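Local coordinates for protein RNA polymerase II subunit B1 CTD phosphatase RTR1 (Saccharomyces cerevisiae, PDB 5C2Y) that dephosphorylates the C-terminal heptapeptide repeats of the largest RNA polymerase II subunit, regulating the polymerase as its phosphorylation pattern changes during transcription, at residues A[7-12]-A[49-54]. Numbering follows the deposited sequence.
With SO4 (sulfate ion), chain D.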
loop_
_atom_site.group_PDB
_atom_site.type_symbol
_atom_site.label_atom_id
_atom_site.label_comp_id
_atom_site.label_asym_id
_atom_site.label_seq_id
_atom_site.Cartn_x
_atom_site.Cartn_y
_atom_site.Cartn_z
ATOM N N ALA A 7 10.018 6.445 0.221
ATOM C CA ALA A 7 10.321 5.295 1.076
ATOM C C ALA A 7 10.930 4.135 0.286
ATOM O O ALA A 7 10.394 3.701 -0.731
ATOM C CB ALA A 7 9.065 4.829 1.827
ATOM N N THR A 8 12.063 3.637 0.762
ATOM C CA THR A 8 12.675 2.445 0.191
ATOM C C THR A 8 12.604 1.323 1.206
ATOM O O THR A 8 12.319 1.567 2.380
ATOM C CB THR A 8 14.133 2.682 -0.206
ATOM O OG1 THR A 8 14.901 2.993 0.966
ATOM C CG2 THR A 8 14.234 3.824 -1.226
ATOM N N ILE A 9 12.859 0.099 0.751
ATOM C CA ILE A 9 12.814 -1.071 1.624
ATOM C C ILE A 9 13.803 -0.885 2.755
ATOM O O ILE A 9 13.614 -1.402 3.859
ATOM C CB ILE A 9 13.113 -2.375 0.855
ATOM C CG1 ILE A 9 11.951 -2.690 -0.092
ATOM C CG2 ILE A 9 13.349 -3.529 1.809
ATOM C CD1 ILE A 9 12.054 -4.027 -0.797
ATOM N N GLU A 10 14.840 -0.098 2.497
ATOM C CA GLU A 10 15.810 0.161 3.537
ATOM C C GLU A 10 15.244 1.140 4.569
ATOM O O GLU A 10 15.435 0.949 5.779
ATOM C CB GLU A 10 17.119 0.674 2.942
ATOM C CG GLU A 10 18.276 0.699 3.945
ATOM C CD GLU A 10 18.563 -0.663 4.581
ATOM O OE1 GLU A 10 18.207 -1.702 3.969
ATOM O OE2 GLU A 10 19.142 -0.688 5.698
ATOM N N ASP A 11 14.544 2.172 4.099
ATOM C CA ASP A 11 13.877 3.114 5.005
ATOM C C ASP A 11 12.919 2.401 5.948
ATOM O O ASP A 11 12.873 2.687 7.139
ATOM C CB ASP A 11 13.116 4.175 4.216
ATOM C CG ASP A 11 14.003 4.914 3.241
ATOM O OD1 ASP A 11 15.210 4.565 3.141
ATOM O OD2 ASP A 11 13.500 5.870 2.609
ATOM N N ILE A 12 12.161 1.466 5.389
ATOM C CA ILE A 12 11.232 0.643 6.146
ATOM C C ILE A 12 11.950 -0.223 7.179
ATOM O O ILE A 12 11.440 -0.451 8.279
ATOM C CB ILE A 12 10.423 -0.241 5.186
ATOM C CG1 ILE A 12 9.613 0.658 4.260
ATOM C CG2 ILE A 12 9.514 -1.155 5.934
ATOM C CD1 ILE A 12 8.954 -0.061 3.169
ATOM N N ASP A 49 9.223 2.515 -5.374
ATOM C CA ASP A 49 9.021 1.586 -6.468
ATOM C C ASP A 49 8.137 0.383 -6.118
ATOM O O ASP A 49 7.733 0.194 -4.971
ATOM C CB ASP A 49 10.372 1.082 -6.940
ATOM C CG ASP A 49 11.190 0.482 -5.813
ATOM O OD1 ASP A 49 10.610 0.140 -4.752
ATOM O OD2 ASP A 49 12.416 0.331 -5.996
ATOM N N GLU A 50 7.882 -0.460 -7.109
ATOM C CA GLU A 50 6.962 -1.573 -6.939
ATOM C C GLU A 50 7.465 -2.623 -5.968
ATOM O O GLU A 50 6.679 -3.330 -5.333
ATOM C CB GLU A 50 6.698 -2.209 -8.285
ATOM C CG GLU A 50 6.253 -1.215 -9.326
ATOM C CD GLU A 50 5.720 -1.915 -10.548
ATOM O OE1 GLU A 50 6.080 -3.101 -10.710
ATOM O OE2 GLU A 50 4.944 -1.296 -11.319
ATOM N N LYS A 51 8.782 -2.718 -5.860
ATOM C CA LYS A 51 9.454 -3.679 -4.988
ATOM C C LYS A 51 9.192 -3.344 -3.522
ATOM O O LYS A 51 9.030 -4.222 -2.669
ATOM C CB LYS A 51 10.955 -3.670 -5.303
ATOM C CG LYS A 51 11.808 -4.722 -4.630
ATOM C CD LYS A 51 13.210 -4.750 -5.268
ATOM C CE LYS A 51 13.836 -3.347 -5.382
ATOM N NZ LYS A 51 13.643 -2.703 -6.730
ATOM N N THR A 52 9.136 -2.053 -3.236
ATOM C CA THR A 52 8.884 -1.596 -1.881
ATOM C C THR A 52 7.408 -1.807 -1.537
ATOM O O THR A 52 7.093 -2.400 -0.495
ATOM C CB THR A 52 9.293 -0.125 -1.718
ATOM O OG1 THR A 52 10.694 -0.006 -1.973
ATOM C CG2 THR A 52 9.019 0.367 -0.322
ATOM N N LEU A 53 6.510 -1.363 -2.423
ATOM C CA LEU A 53 5.079 -1.582 -2.218
ATOM C C LEU A 53 4.782 -3.072 -2.026
ATOM O O LEU A 53 3.984 -3.434 -1.160
ATOM C CB LEU A 53 4.265 -1.020 -3.379
ATOM C CG LEU A 53 2.734 -1.098 -3.268
ATOM C CD1 LEU A 53 2.219 -0.398 -2.037
ATOM C CD2 LEU A 53 2.082 -0.489 -4.469
ATOM N N LYS A 54 5.440 -3.922 -2.817
ATOM C CA LYS A 54 5.273 -5.365 -2.736
ATOM C C LYS A 54 5.855 -5.911 -1.449
ATOM O O LYS A 54 5.249 -6.754 -0.782
ATOM C CB LYS A 54 5.940 -6.049 -3.930
ATOM C CG LYS A 54 5.070 -6.154 -5.174
ATOM C CD LYS A 54 5.896 -6.094 -6.453
ATOM C CE LYS A 54 6.798 -7.305 -6.643
ATOM N NZ LYS A 54 6.042 -8.527 -7.001
HETATM S S SO4 D . 8.223 -10.877 -6.687
HETATM O O1 SO4 D . 8.390 -10.317 -8.030
HETATM O O2 SO4 D . 6.807 -11.125 -6.432
HETATM O O3 SO4 D . 8.767 -9.928 -5.717
HETATM O O4 SO4 D . 8.959 -12.132 -6.562
#
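First torsions bring Thr52 and Ile9 together: in Thr52 the methyl CG2 lies anti to the backbone N and OG1 beside that N (chi1 -61°), while Ile9 sets CG1 anti to its carbonyl carbon (chi1 -70°). The two side chains run alongside in opposite senses, bringing Ile9 CG1 to 3.5 Å from Thr52 OG1. Isoleucine's longer arm then carries CD1 across to the Lys51 carbonyl and, 3.9 Å away, to Lys51 CG, roughly perpendicular to the lysine chain. The branched threonine suits its buried place because it shows two characters: CG2 packs at 3.5 Å against Ile12 CD1 and also lies near the Ala7 carbonyl, whereas OG1 donates to Asp49 OD1 at 2.8 Å, helping to hold chi1. The same oxygen accepts from Thr52 N, 33° out of the carboxylate plane on the anti side; the hydroxyl, on the syn side, is less tilted. This N-H bond caps helix 50-56, a task suited to aspartate's short carboxylate. Thr8 stands at the N-cap position of helix 9-17, and its OG1 donates to Asp11 OD1 (2.7 Å) from above the carboxylate plane. The starts of two helices thus meet chiefly through aliphatic packing. Backbone bonds between Ala7 and both Glu46 and Lys48 tie the N-terminal segment to the chain leading into helix 50-56, while Leu41 of helix 28-42 packs against Ala7 and Ile12, and Tyr55 touches both isoleucines.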